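Local coordinates for protein putative fimbrial subunit (Corynebacterium diphtheriae, PDB 4HSS) that probably forms the shaft of an adhesive pilus as its major pilin, a chain of several domains that polymerises with copies of itself, at residues Glu41-Gly46 against Met138-Ser143; Gly125-Ala130 against Thr157-Glu162; Phe132-Pro137 against Tyr148-Tyr153; Arg276-Phe281 against Glu289-Thr294; Leu339-Val344 against Asp358-Thr363. All coordinates share one frame; numbering follows the deposited sequence.

Contact 1 of 5, residues Glu41-Gly46 against Met138-Ser143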
# COMPACT_ATOMS: atom_id res chain seq x y z
N GLU A 41 27.76 11.25 3.63
CA GLU A 41 28.61 11.03 4.81
C GLU A 41 29.97 11.73 4.58
O GLU A 41 30.97 11.43 5.24
CB GLU A 41 28.77 9.53 5.11
CG GLU A 41 27.47 8.84 5.50
CD GLU A 41 27.51 7.32 5.48
OE1 GLU A 41 28.60 6.76 5.72
OE2 GLU A 41 26.45 6.70 5.24
N LYS A 42 29.95 12.69 3.63
CA LYS A 42 31.02 13.56 3.15
C LYS A 42 30.68 14.99 3.60
O LYS A 42 29.64 15.54 3.19
CB LYS A 42 31.14 13.42 1.61
CG LYS A 42 31.72 14.61 0.82
CD LYS A 42 31.26 14.55 -0.64
CE LYS A 42 31.61 15.79 -1.43
NZ LYS A 42 31.22 15.68 -2.86
N ARG A 43 31.51 15.57 4.49
CA ARG A 43 31.30 16.93 4.98
C ARG A 43 31.56 17.88 3.81
O ARG A 43 32.64 17.85 3.21
CB ARG A 43 32.17 17.23 6.21
CG ARG A 43 32.12 18.68 6.72
CD ARG A 43 33.52 19.27 6.83
NE ARG A 43 34.23 19.25 5.54
CZ ARG A 43 35.55 19.34 5.40
NH1 ARG A 43 36.33 19.46 6.47
NH2 ARG A 43 36.09 19.31 4.19
N ALA A 44 30.52 18.65 3.43
CA ALA A 44 30.52 19.57 2.30
C ALA A 44 31.37 20.81 2.51
O ALA A 44 31.41 21.40 3.61
CB ALA A 44 29.10 19.99 1.97
N THR A 45 32.02 21.23 1.42
CA THR A 45 32.85 22.42 1.29
C THR A 45 32.10 23.73 1.66
O THR A 45 32.71 24.69 2.15
CB THR A 45 33.33 22.52 -0.16
OG1 THR A 45 32.22 22.82 -1.00
CG2 THR A 45 34.03 21.27 -0.64
N GLY A 46 30.78 23.77 1.39
CA GLY A 46 29.92 24.94 1.56
C GLY A 46 29.90 25.72 0.26
O GLY A 46 29.28 26.78 0.16
N MET A 138 31.47 31.66 5.73
CA MET A 138 32.16 30.45 6.21
C MET A 138 33.39 30.21 5.38
O MET A 138 33.58 30.89 4.37
CB MET A 138 31.22 29.22 6.13
CG MET A 138 31.02 28.69 4.71
SD MET A 138 30.12 27.14 4.61
CE MET A 138 31.40 25.95 5.04
N VAL A 139 34.20 29.22 5.80
CA VAL A 139 35.36 28.73 5.05
C VAL A 139 35.37 27.21 5.15
O VAL A 139 34.99 26.65 6.18
CB VAL A 139 36.73 29.33 5.46
CG1 VAL A 139 36.93 30.73 4.88
CG2 VAL A 139 36.97 29.30 6.97
N ASN A 140 35.79 26.55 4.06
CA ASN A 140 35.93 25.10 4.07
C ASN A 140 37.29 24.76 4.73
O ASN A 140 37.37 23.92 5.62
CB ASN A 140 35.82 24.53 2.65
CG ASN A 140 36.27 23.10 2.49
OD1 ASN A 140 35.80 22.20 3.18
ND2 ASN A 140 37.21 22.88 1.58
N GLU A 141 38.34 25.47 4.28
CA GLU A 141 39.75 25.41 4.70
C GLU A 141 40.20 26.77 5.25
O GLU A 141 39.69 27.81 4.79
CB GLU A 141 40.63 25.06 3.46
CG GLU A 141 41.19 23.66 3.42
CD GLU A 141 41.95 23.39 2.13
OE1 GLU A 141 43.20 23.32 2.18
OE2 GLU A 141 41.30 23.29 1.07
N ALA A 142 41.20 26.78 6.14
CA ALA A 142 41.74 28.04 6.68
C ALA A 142 42.33 28.93 5.57
O ALA A 142 42.26 30.16 5.68
CB ALA A 142 42.79 27.76 7.73
N SER A 143 42.86 28.30 4.48
CA SER A 143 43.47 29.00 3.33
C SER A 143 42.42 29.64 2.39
O SER A 143 42.78 30.42 1.51
CB SER A 143 44.34 28.04 2.52
OG SER A 143 43.61 26.91 2.07

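Contact 2 of 5, residues Gly125-Ala130 against Thr157-Glu162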
# COMPACT_ATOMS: atom_id res chain seq x y z
N GLY A 125 5.62 10.37 0.38
CA GLY A 125 6.65 9.34 0.39
C GLY A 125 8.07 9.78 0.72
O GLY A 125 8.96 8.93 0.84
N ILE A 126 8.29 11.10 0.87
CA ILE A 126 9.61 11.64 1.20
C ILE A 126 9.87 11.55 2.71
O ILE A 126 9.11 12.09 3.53
CB ILE A 126 9.80 13.09 0.66
CG1 ILE A 126 9.64 13.18 -0.90
CG2 ILE A 126 11.12 13.71 1.14
CD1 ILE A 126 10.50 12.19 -1.80
N VAL A 127 10.98 10.88 3.04
CA VAL A 127 11.61 10.75 4.36
C VAL A 127 12.72 11.82 4.36
O VAL A 127 13.74 11.68 3.68
CB VAL A 127 12.16 9.32 4.54
CG1 VAL A 127 12.73 9.10 5.92
CG2 VAL A 127 11.11 8.26 4.22
N THR A 128 12.48 12.92 5.07
CA THR A 128 13.39 14.07 5.13
C THR A 128 14.64 13.78 5.94
O THR A 128 14.63 12.94 6.84
CB THR A 128 12.66 15.31 5.71
OG1 THR A 128 12.32 15.10 7.08
CG2 THR A 128 11.41 15.72 4.91
N GLY A 129 15.71 14.49 5.61
CA GLY A 129 16.98 14.47 6.32
C GLY A 129 16.90 15.31 7.59
O GLY A 129 15.92 16.05 7.80
N ALA A 130 17.93 15.22 8.43
CA ALA A 130 18.01 15.92 9.72
C ALA A 130 18.31 17.41 9.55
O ALA A 130 18.98 17.78 8.58
CB ALA A 130 19.08 15.28 10.60
N THR A 157 14.84 10.61 0.96
CA THR A 157 14.63 9.28 0.42
C THR A 157 13.15 9.13 0.11
O THR A 157 12.29 9.46 0.92
CB THR A 157 15.15 8.25 1.45
OG1 THR A 157 16.54 8.46 1.66
CG2 THR A 157 14.92 6.81 1.03
N GLU A 158 12.87 8.63 -1.10
CA GLU A 158 11.53 8.33 -1.58
C GLU A 158 11.19 6.91 -1.16
O GLU A 158 11.95 5.98 -1.45
CB GLU A 158 11.47 8.51 -3.10
CG GLU A 158 10.08 8.85 -3.65
CD GLU A 158 9.95 8.90 -5.16
OE1 GLU A 158 10.84 9.46 -5.84
OE2 GLU A 158 8.92 8.41 -5.68
N THR A 159 10.12 6.75 -0.40
CA THR A 159 9.65 5.43 0.04
C THR A 159 8.23 5.25 -0.47
O THR A 159 7.33 5.99 -0.05
CB THR A 159 9.73 5.24 1.58
OG1 THR A 159 8.98 6.26 2.24
CG2 THR A 159 11.15 5.16 2.11
N LYS A 160 8.05 4.29 -1.40
CA LYS A 160 6.74 3.92 -1.97
C LYS A 160 6.14 2.72 -1.23
O LYS A 160 6.88 1.84 -0.81
CB LYS A 160 6.91 3.55 -3.46
CG LYS A 160 6.24 4.50 -4.44
CD LYS A 160 6.76 4.32 -5.87
CE LYS A 160 7.96 5.19 -6.19
NZ LYS A 160 8.34 5.10 -7.62
N THR A 161 4.80 2.66 -1.13
CA THR A 161 4.06 1.56 -0.48
C THR A 161 2.97 1.07 -1.45
O THR A 161 2.20 1.89 -1.94
CB THR A 161 3.47 2.03 0.86
OG1 THR A 161 4.39 2.94 1.44
CG2 THR A 161 3.26 0.90 1.81
N GLU A 162 2.92 -0.25 -1.73
CA GLU A 162 1.98 -0.84 -2.70
C GLU A 162 1.27 -2.11 -2.13
O GLU A 162 1.86 -2.84 -1.32
CB GLU A 162 2.75 -1.15 -4.00
CG GLU A 162 1.91 -1.69 -5.17
CD GLU A 162 2.62 -2.58 -6.18
OE1 GLU A 162 3.26 -3.58 -5.76
OE2 GLU A 162 2.46 -2.33 -7.39

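Contact 3 of 5, residues Phe132-Pro137 against Tyr148-Tyr153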
# COMPACT_ATOMS: atom_id res chain seq x y z
N PHE A 132 20.20 21.06 9.97
CA PHE A 132 21.61 21.39 10.00
C PHE A 132 21.83 22.86 10.26
O PHE A 132 20.89 23.65 10.19
CB PHE A 132 22.30 20.94 8.70
CG PHE A 132 21.81 21.54 7.40
CD1 PHE A 132 20.75 20.96 6.71
CD2 PHE A 132 22.49 22.60 6.80
CE1 PHE A 132 20.35 21.47 5.47
CE2 PHE A 132 22.09 23.09 5.56
CZ PHE A 132 21.04 22.51 4.89
N ILE A 133 23.10 23.22 10.59
CA ILE A 133 23.55 24.57 10.94
C ILE A 133 24.48 25.07 9.83
O ILE A 133 25.29 24.30 9.32
CB ILE A 133 24.25 24.50 12.35
CG1 ILE A 133 23.24 24.33 13.50
CG2 ILE A 133 25.21 25.64 12.63
CD1 ILE A 133 22.30 25.53 13.81
N VAL A 134 24.34 26.35 9.44
CA VAL A 134 25.22 26.99 8.46
C VAL A 134 25.64 28.38 8.98
O VAL A 134 24.86 29.08 9.62
CB VAL A 134 24.70 27.06 6.98
CG1 VAL A 134 24.55 25.68 6.37
CG2 VAL A 134 23.41 27.87 6.85
N SER A 135 26.88 28.75 8.67
CA SER A 135 27.48 30.02 9.02
C SER A 135 27.61 30.86 7.75
O SER A 135 28.04 30.33 6.72
CB SER A 135 28.85 29.80 9.68
OG SER A 135 29.48 31.04 9.91
N ILE A 136 27.21 32.15 7.82
CA ILE A 136 27.26 33.11 6.69
C ILE A 136 28.03 34.31 7.18
O ILE A 136 27.51 35.04 8.01
CB ILE A 136 25.85 33.47 6.13
CG1 ILE A 136 25.12 32.21 5.60
CG2 ILE A 136 25.93 34.55 5.05
CD1 ILE A 136 23.87 32.42 5.05
N PRO A 137 29.30 34.51 6.77
CA PRO A 137 30.12 33.69 5.85
C PRO A 137 30.76 32.46 6.52
O PRO A 137 30.59 32.22 7.72
CB PRO A 137 31.19 34.69 5.39
CG PRO A 137 31.41 35.56 6.57
CD PRO A 137 30.08 35.66 7.29
N TYR A 148 30.54 33.98 1.35
CA TYR A 148 29.27 34.60 1.73
C TYR A 148 28.10 33.93 1.02
O TYR A 148 26.96 34.15 1.42
CB TYR A 148 29.33 36.10 1.38
CG TYR A 148 30.41 36.87 2.12
CD1 TYR A 148 30.11 37.61 3.26
CD2 TYR A 148 31.73 36.88 1.68
CE1 TYR A 148 31.09 38.34 3.94
CE2 TYR A 148 32.73 37.59 2.36
CZ TYR A 148 32.40 38.32 3.48
OH TYR A 148 33.36 39.04 4.15
N ASN A 149 28.37 33.11 -0.02
CA ASN A 149 27.35 32.44 -0.82
C ASN A 149 27.49 30.93 -0.66
O ASN A 149 28.17 30.25 -1.44
CB ASN A 149 27.42 32.91 -2.28
CG ASN A 149 27.50 34.42 -2.38
OD1 ASN A 149 26.56 35.16 -2.00
ND2 ASN A 149 28.65 34.92 -2.82
N VAL A 150 26.90 30.45 0.44
CA VAL A 150 26.95 29.07 0.90
C VAL A 150 26.03 28.21 0.05
O VAL A 150 24.91 28.61 -0.29
CB VAL A 150 26.62 28.99 2.43
CG1 VAL A 150 26.59 27.54 2.94
CG2 VAL A 150 27.62 29.83 3.24
N VAL A 151 26.55 27.04 -0.32
CA VAL A 151 25.86 26.04 -1.11
C VAL A 151 25.83 24.74 -0.28
O VAL A 151 26.87 24.33 0.22
CB VAL A 151 26.50 25.85 -2.53
CG1 VAL A 151 25.69 24.89 -3.37
CG2 VAL A 151 26.66 27.18 -3.26
N ALA A 152 24.63 24.13 -0.12
CA ALA A 152 24.43 22.88 0.62
C ALA A 152 23.59 21.92 -0.18
O ALA A 152 22.74 22.35 -0.98
CB ALA A 152 23.79 23.15 1.98
N TYR A 153 23.81 20.61 0.04
CA TYR A 153 23.12 19.55 -0.69
C TYR A 153 22.34 18.66 0.28
O TYR A 153 22.82 17.56 0.60
CB TYR A 153 24.14 18.75 -1.54
CG TYR A 153 24.86 19.60 -2.57
CD1 TYR A 153 24.45 19.61 -3.90
CD2 TYR A 153 25.91 20.43 -2.20
CE1 TYR A 153 25.07 20.43 -4.84
CE2 TYR A 153 26.54 21.25 -3.13
CZ TYR A 153 26.12 21.24 -4.45
OH TYR A 153 26.77 22.05 -5.36

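Contact 4 of 5, residues Arg276-Phe281 against Glu289-Thr294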
# COMPACT_ATOMS: atom_id res chain seq x y z
N ARG A 276 -6.80 -1.98 2.03
CA ARG A 276 -5.72 -1.01 2.00
C ARG A 276 -4.92 -1.23 3.25
O ARG A 276 -5.47 -1.71 4.25
CB ARG A 276 -6.23 0.43 1.83
CG ARG A 276 -7.13 0.96 2.92
CD ARG A 276 -7.48 2.40 2.63
NE ARG A 276 -7.77 3.15 3.86
CZ ARG A 276 -8.98 3.29 4.39
NH1 ARG A 276 -10.04 2.73 3.81
NH2 ARG A 276 -9.15 3.99 5.51
N ALA A 277 -3.63 -0.93 3.20
CA ALA A 277 -2.75 -1.16 4.33
C ALA A 277 -1.86 0.06 4.65
O ALA A 277 -1.85 1.04 3.89
CB ALA A 277 -1.89 -2.39 4.05
N ASP A 278 -1.13 -0.00 5.78
CA ASP A 278 -0.19 1.01 6.24
C ASP A 278 1.19 0.39 6.56
O ASP A 278 1.27 -0.79 6.91
CB ASP A 278 -0.71 1.73 7.52
CG ASP A 278 -2.14 2.25 7.46
OD1 ASP A 278 -2.31 3.49 7.30
OD2 ASP A 278 -3.08 1.43 7.64
N VAL A 279 2.26 1.20 6.47
CA VAL A 279 3.58 0.82 6.97
C VAL A 279 3.99 1.94 7.89
O VAL A 279 3.77 3.11 7.56
CB VAL A 279 4.72 0.39 5.99
CG1 VAL A 279 4.36 -0.86 5.22
CG2 VAL A 279 5.15 1.51 5.06
N ILE A 280 4.50 1.57 9.09
CA ILE A 280 4.96 2.51 10.10
C ILE A 280 6.39 2.17 10.47
O ILE A 280 6.69 1.04 10.85
CB ILE A 280 4.05 2.59 11.36
CG1 ILE A 280 2.58 2.76 11.01
CG2 ILE A 280 4.48 3.73 12.25
CD1 ILE A 280 1.74 1.65 11.42
N PHE A 281 7.28 3.15 10.35
CA PHE A 281 8.67 3.06 10.72
C PHE A 281 9.12 4.41 11.21
O PHE A 281 8.44 5.40 10.97
CB PHE A 281 9.55 2.59 9.54
CG PHE A 281 9.40 3.41 8.29
CD1 PHE A 281 10.09 4.61 8.14
CD2 PHE A 281 8.56 2.99 7.26
CE1 PHE A 281 9.92 5.39 6.99
CE2 PHE A 281 8.41 3.77 6.10
CZ PHE A 281 9.09 4.96 5.98
N GLU A 289 7.98 9.24 13.82
CA GLU A 289 7.23 8.18 13.14
C GLU A 289 6.77 8.58 11.72
O GLU A 289 6.24 9.67 11.53
CB GLU A 289 6.01 7.76 13.97
CG GLU A 289 6.15 6.41 14.68
CD GLU A 289 4.88 5.71 15.17
OE1 GLU A 289 3.76 6.21 14.87
OE2 GLU A 289 5.00 4.66 15.83
N VAL A 290 6.92 7.66 10.76
CA VAL A 290 6.48 7.82 9.38
C VAL A 290 5.39 6.78 9.07
O VAL A 290 5.63 5.58 9.10
CB VAL A 290 7.64 7.74 8.35
CG1 VAL A 290 7.10 7.83 6.91
CG2 VAL A 290 8.72 8.80 8.60
N LYS A 291 4.18 7.27 8.74
CA LYS A 291 3.09 6.42 8.29
C LYS A 291 3.02 6.51 6.78
O LYS A 291 3.05 7.61 6.22
CB LYS A 291 1.77 6.84 8.93
CG LYS A 291 0.70 5.75 8.87
CD LYS A 291 -0.52 6.14 9.69
CE LYS A 291 -1.10 4.97 10.43
NZ LYS A 291 -0.29 4.62 11.63
N ASN A 292 2.95 5.38 6.12
CA ASN A 292 2.83 5.33 4.68
C ASN A 292 1.63 4.47 4.36
O ASN A 292 1.47 3.40 4.96
CB ASN A 292 4.10 4.80 4.03
CG ASN A 292 5.20 5.81 3.82
OD1 ASN A 292 5.02 7.02 4.02
ND2 ASN A 292 6.38 5.32 3.40
N LYS A 293 0.74 4.96 3.49
CA LYS A 293 -0.52 4.28 3.15
C LYS A 293 -0.46 3.73 1.73
O LYS A 293 0.02 4.43 0.84
CB LYS A 293 -1.72 5.25 3.32
CG LYS A 293 -1.84 5.89 4.70
CD LYS A 293 -3.32 5.96 5.15
CE LYS A 293 -3.61 6.92 6.28
NZ LYS A 293 -3.18 8.30 5.95
N THR A 294 -0.93 2.49 1.51
CA THR A 294 -0.94 1.84 0.18
C THR A 294 -2.14 2.31 -0.63
O THR A 294 -3.02 2.99 -0.12
CB THR A 294 -0.99 0.25 0.29
OG1 THR A 294 -2.30 -0.22 0.65
CG2 THR A 294 0.01 -0.34 1.24

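Contact 5 of 5, residues Leu339-Val344 against Asp358-Thr363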
# COMPACT_ATOMS: atom_id res chain seq x y z
N LEU A 339 -16.83 -28.27 -8.56
CA LEU A 339 -16.18 -27.36 -7.61
C LEU A 339 -16.75 -27.50 -6.23
O LEU A 339 -17.94 -27.73 -6.08
CB LEU A 339 -16.31 -25.89 -8.07
CG LEU A 339 -15.85 -25.55 -9.49
CD1 LEU A 339 -16.37 -24.19 -9.88
CD2 LEU A 339 -14.33 -25.64 -9.65
N THR A 340 -15.89 -27.30 -5.21
CA THR A 340 -16.28 -27.32 -3.80
C THR A 340 -16.27 -25.87 -3.31
O THR A 340 -15.21 -25.23 -3.29
CB THR A 340 -15.41 -28.25 -2.94
OG1 THR A 340 -15.51 -29.59 -3.44
CG2 THR A 340 -15.84 -28.25 -1.48
N VAL A 341 -17.48 -25.37 -2.98
CA VAL A 341 -17.69 -24.02 -2.47
C VAL A 341 -18.19 -24.16 -1.05
O VAL A 341 -19.26 -24.73 -0.84
CB VAL A 341 -18.65 -23.17 -3.35
CG1 VAL A 341 -18.82 -21.75 -2.78
CG2 VAL A 341 -18.18 -23.12 -4.81
N ASP A 342 -17.38 -23.70 -0.06
CA ASP A 342 -17.72 -23.72 1.36
C ASP A 342 -18.17 -25.15 1.82
O ASP A 342 -19.26 -25.30 2.38
CB ASP A 342 -18.79 -22.63 1.65
CG ASP A 342 -19.24 -22.44 3.09
OD1 ASP A 342 -18.51 -22.88 4.01
OD2 ASP A 342 -20.32 -21.83 3.29
N GLY A 343 -17.33 -26.15 1.54
CA GLY A 343 -17.52 -27.55 1.89
C GLY A 343 -18.70 -28.30 1.28
O GLY A 343 -19.14 -29.32 1.83
N VAL A 344 -19.23 -27.80 0.14
CA VAL A 344 -20.35 -28.40 -0.56
C VAL A 344 -19.95 -28.53 -2.03
O VAL A 344 -19.37 -27.58 -2.60
CB VAL A 344 -21.67 -27.56 -0.36
CG1 VAL A 344 -22.83 -28.13 -1.16
CG2 VAL A 344 -22.07 -27.43 1.11
N ASP A 358 -23.57 -19.27 -1.76
CA ASP A 358 -22.91 -18.09 -1.18
C ASP A 358 -21.43 -18.47 -0.97
O ASP A 358 -21.13 -19.15 -0.01
CB ASP A 358 -23.60 -17.67 0.16
CG ASP A 358 -23.22 -16.30 0.73
OD1 ASP A 358 -22.07 -15.87 0.54
OD2 ASP A 358 -24.07 -15.69 1.42
N GLY A 359 -20.54 -18.16 -1.90
CA GLY A 359 -20.71 -17.38 -3.13
C GLY A 359 -19.55 -17.63 -4.07
O GLY A 359 -18.66 -18.44 -3.79
N LEU A 360 -19.55 -16.95 -5.22
CA LEU A 360 -18.54 -17.19 -6.26
C LEU A 360 -17.79 -15.95 -6.67
O LEU A 360 -18.34 -14.85 -6.61
CB LEU A 360 -19.20 -17.78 -7.53
CG LEU A 360 -20.09 -19.00 -7.39
CD1 LEU A 360 -20.81 -19.30 -8.70
CD2 LEU A 360 -19.32 -20.19 -6.87
N HIS A 361 -16.56 -16.14 -7.17
CA HIS A 361 -15.68 -15.10 -7.68
C HIS A 361 -16.22 -14.60 -9.03
O HIS A 361 -16.62 -15.42 -9.86
CB HIS A 361 -14.23 -15.64 -7.82
CG HIS A 361 -13.19 -14.58 -7.98
ND1 HIS A 361 -13.04 -13.89 -9.17
CD2 HIS A 361 -12.29 -14.10 -7.10
CE1 HIS A 361 -12.06 -13.03 -8.97
NE2 HIS A 361 -11.57 -13.12 -7.75
N VAL A 362 -16.31 -13.27 -9.26
CA VAL A 362 -16.81 -12.74 -10.54
C VAL A 362 -15.84 -13.12 -11.64
O VAL A 362 -14.63 -13.22 -11.41
CB VAL A 362 -17.12 -11.23 -10.56
CG1 VAL A 362 -18.15 -10.85 -9.50
CG2 VAL A 362 -15.84 -10.38 -10.44
N THR A 363 -16.38 -13.29 -12.85
CA THR A 363 -15.63 -13.73 -14.00
C THR A 363 -14.94 -12.60 -14.78
O THR A 363 -14.13 -12.92 -15.67
CB THR A 363 -16.55 -14.52 -14.94
OG1 THR A 363 -17.68 -13.72 -15.28
CG2 THR A 363 -17.02 -15.83 -14.33
O HOH W 1 -20.85 -18.73 2.89

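Contact 1 of 5, residues Glu41-Gly46 against Met138-Ser143
Asn140 lies against Thr45 and Arg43, and Met138 completes the touch on Gly46; this joins two loops of the N-terminal prealbumin-like domain, one after strand 28-36 and the other after strand 132-136. The polar approach is that of Arg43 NH2 to Asn140 OD1, 3.1 Å apart. It does not qualify as a hydrogen bond: OD1 sits over a face of the guanidinium, where the in-plane N-H bonds do not aim, and the guanidinium and amide planes stand 87° apart. Van der Waals contact does most of the work. The CB of Asn140 rests on Thr45 O at 3.2 Å, while its CG packs over Thr45 CA at 3.7 Å. With CG anti to the backbone N (chi1 166°), the amide is carried out toward Arg43. Met138 touches that same oxygen with its methyl, CE lying 3.4 Å from Thr45 O. Its sulfur SD passes Gly46 CA at 3.8 Å. The hydroxyl of Thr45 has its partner outside the pair, OG1 being hydrogen-bonded to Lys47 N. Backbone bonds of Gly46 with Val151 and of Met138 with Asn147 place the two loops. With no hydrogen bond or salt bridge across it, this largely surface contact rests on packing, with probably a weak electrostatic attraction between the guanidinium and Asn140 OD1.

Contact 2 of 5, residues Gly125-Ala130 against Thr157-Glu162
Thr159 grips Gly125 O twice. Its backbone N donates at 2.8 Å, and its hydroxyl OG1 donates to the same Gly125 O at 3.0 Å. The two donors come from opposite faces of the carbonyl plane, holding the oxygen on both sides. A chi1 of 57°, which sets OG1 between the backbone N and the carbonyl carbon, brings the hydroxyl round to share the acceptor with its own N-H. Two residues further along, Val127 and Thr157 exchange the two bonds of an antiparallel hydrogen-bonded pair. Val127 N meets Thr157 O at 2.9 Å in an almost straight line (178° at the hydrogen), and Thr157 N returns to Val127 O at 3.1 Å. Ile126 and Glu158 form the non-hydrogen-bonded pair between them. Packing follows the two sheet faces: Ile126 CD1 lies on Glu158 CG at 3.8 Å, while on the face of Val127 and Thr157 the methyl Val127 CG2 meets Thr159 CG2 at 3.8 Å. Thr157 OG1 is hydrogen-bonded to Thr186 OG1 and Gly37 O. The result is a short antiparallel ladder that ties strand 126-128, from the N-terminal prealbumin-like range, to the long strand 149-166, which runs on into the Sgo0707 N2 range.

Contact 3 of 5, residues Phe132-Pro137 against Tyr148-Tyr153
Phe132 and Val134 point across to Ala152 and Val150, and Ile136 also touches Val150, in the core of a beta sandwich, the prealbumin-like fold, with one strand in each of its two sheets. The evidence is the separation: strands 132-136 and 149-152 approach to 7.9 Å between axes and run at 159°, with no hydrogen bond between them, so they face each other rather than pair. Apolar contacts fill the gap. The Phe132 ring meets Ala152 CB through CE2 at 4.0 Å, approached obliquely. Val150 turns CG2 to the side of its own backbone N (chi1 177°), 4.2 Å from Ile136 CG1. The same methyl, Val150 CG2, is 3.5 Å from Ser135 O. The other branch, Val150 CG1, faces Val134 CG1 more loosely. Leu30 and Leu32 of strand 28-36 extend this apolar layer. At the far end Pro137, which follows a cis peptide bond, lies over a face of the Tyr148 ring in a CH-pi contact, its CB 3.9 Å from the centroid and 15° off the normal. Tyr148 also has a hydrogen bond between its OH and Asp23 N and a cation-pi contact with Arg26. Within segment 132-137, Ser135 OG donates to Pro137 O at 2.7 Å.

Contact 4 of 5, residues Arg276-Phe281 against Glu289-Thr294
Arg276 brushes Thr294, its CA near OG1, while its guanidinium forms a long, weak ion pair with Glu296. Ala277 N donates to Thr294 OG1 at 3.0 Å, nearly straight at 166°. That hydroxyl stands between the backbone N and carbonyl carbon of its residue (chi1 75°), which presents it to Ala277 N in place of a backbone oxygen. Thr294 N answers with a bond to Ala277 O at 2.9 Å. Asp278 lies alongside Lys293, OD1 against CD at 3.4 Å. The NZ atoms of Lys291 and Lys293 are not in contact with the carboxylate, though a weak electrostatic pull is probable. Val279 and Asn292 trade two backbone bonds as a hydrogen-bonded pair, and Val279 CG2 packs on Asn292 CB at 3.6 Å. Here the pattern is plainly that of an antiparallel beta hairpin, strands 272-282 and 289-293 within the Sgo0707 N2 range; the axes of segments 278-281 and 289-293 run at 164°. Ile280 divides its branches: CG1 runs beside the Lys291 chain, and CG2 reaches the carboxylate of Glu289, 3.6 Å from CD. Phe281 N donates to Val290 O, and Val290 N to Phe281 O at 2.7 Å. The Phe281 ring folds back over its partner, CE1 meeting Val290 CB at 3.5 Å, with Val290 O over the centre of the ring face.

Contact 5 of 5, residues Leu339-Val344 against Asp358-Thr363
Val341 has chi1 at -179°, which splits its methyls between two targets: CG1 turns to the backbone of Gly359, and CG2 to the side chain of Leu360. Leu360 sets CG anti to its carbonyl carbon (chi1 -51°), and this together with a chi2 of 171° directs CD2 toward Val341. The setting is the prealbumin-like domain toward the C-terminus, where a tight turn lies against strand 354-361. That turn is a type I' beta turn from Val341 to Val344, with positive phi at both Asp342 and Gly343. It is closed by two backbone bonds, Val341 N to Val344 O at 2.9 Å and Val344 N to Val341 O at 3.2 Å, which hold Val341 at its base. The two side chains cross at about a right angle, Val341 CG2 being 3.8 Å from Leu360 CD2. Val341 CG1 lies 3.5 Å from Gly359 O, beyond the cis peptide bond that precedes Gly359. Leu304, Leu325, Phe378 and Phe401 touch Leu360, consistent with Val341 lying at the edge of an apolar core. The Leu360 side chain is about 13 Å from the calcium ion, too far to belong to its site. Asp358 OD1 is taken by Val267 N. The carbonyl of Asp358 works through solvent: a water bridges the two segments, 2.9 Å from Asp358 O and 3.2 Å from Asp342 OD2.

Contact 1 is a surface contact, contact 5 is buried, and contacts 2 to 4 lie between. Contacts 1 and 3 share a domain and touch: Met138 packs on Val150, so the outer loops of contact 1 join the sandwich of contact 3. Contacts 2 and 3 both use strand 149-166, but as a hydrogen-bonded neighbour in one and a facing layer in the other. Contacts 2 and 4 abut through Thr161, which packs on Asn292, Val279 and Thr294. Backbone hydrogen bonds dominate contacts 2 and 4, side-chain packing contacts 3 and 5, with water added in contact 5. Contacts 1 and 5 lie about 69 Å apart between centres, toward opposite ends.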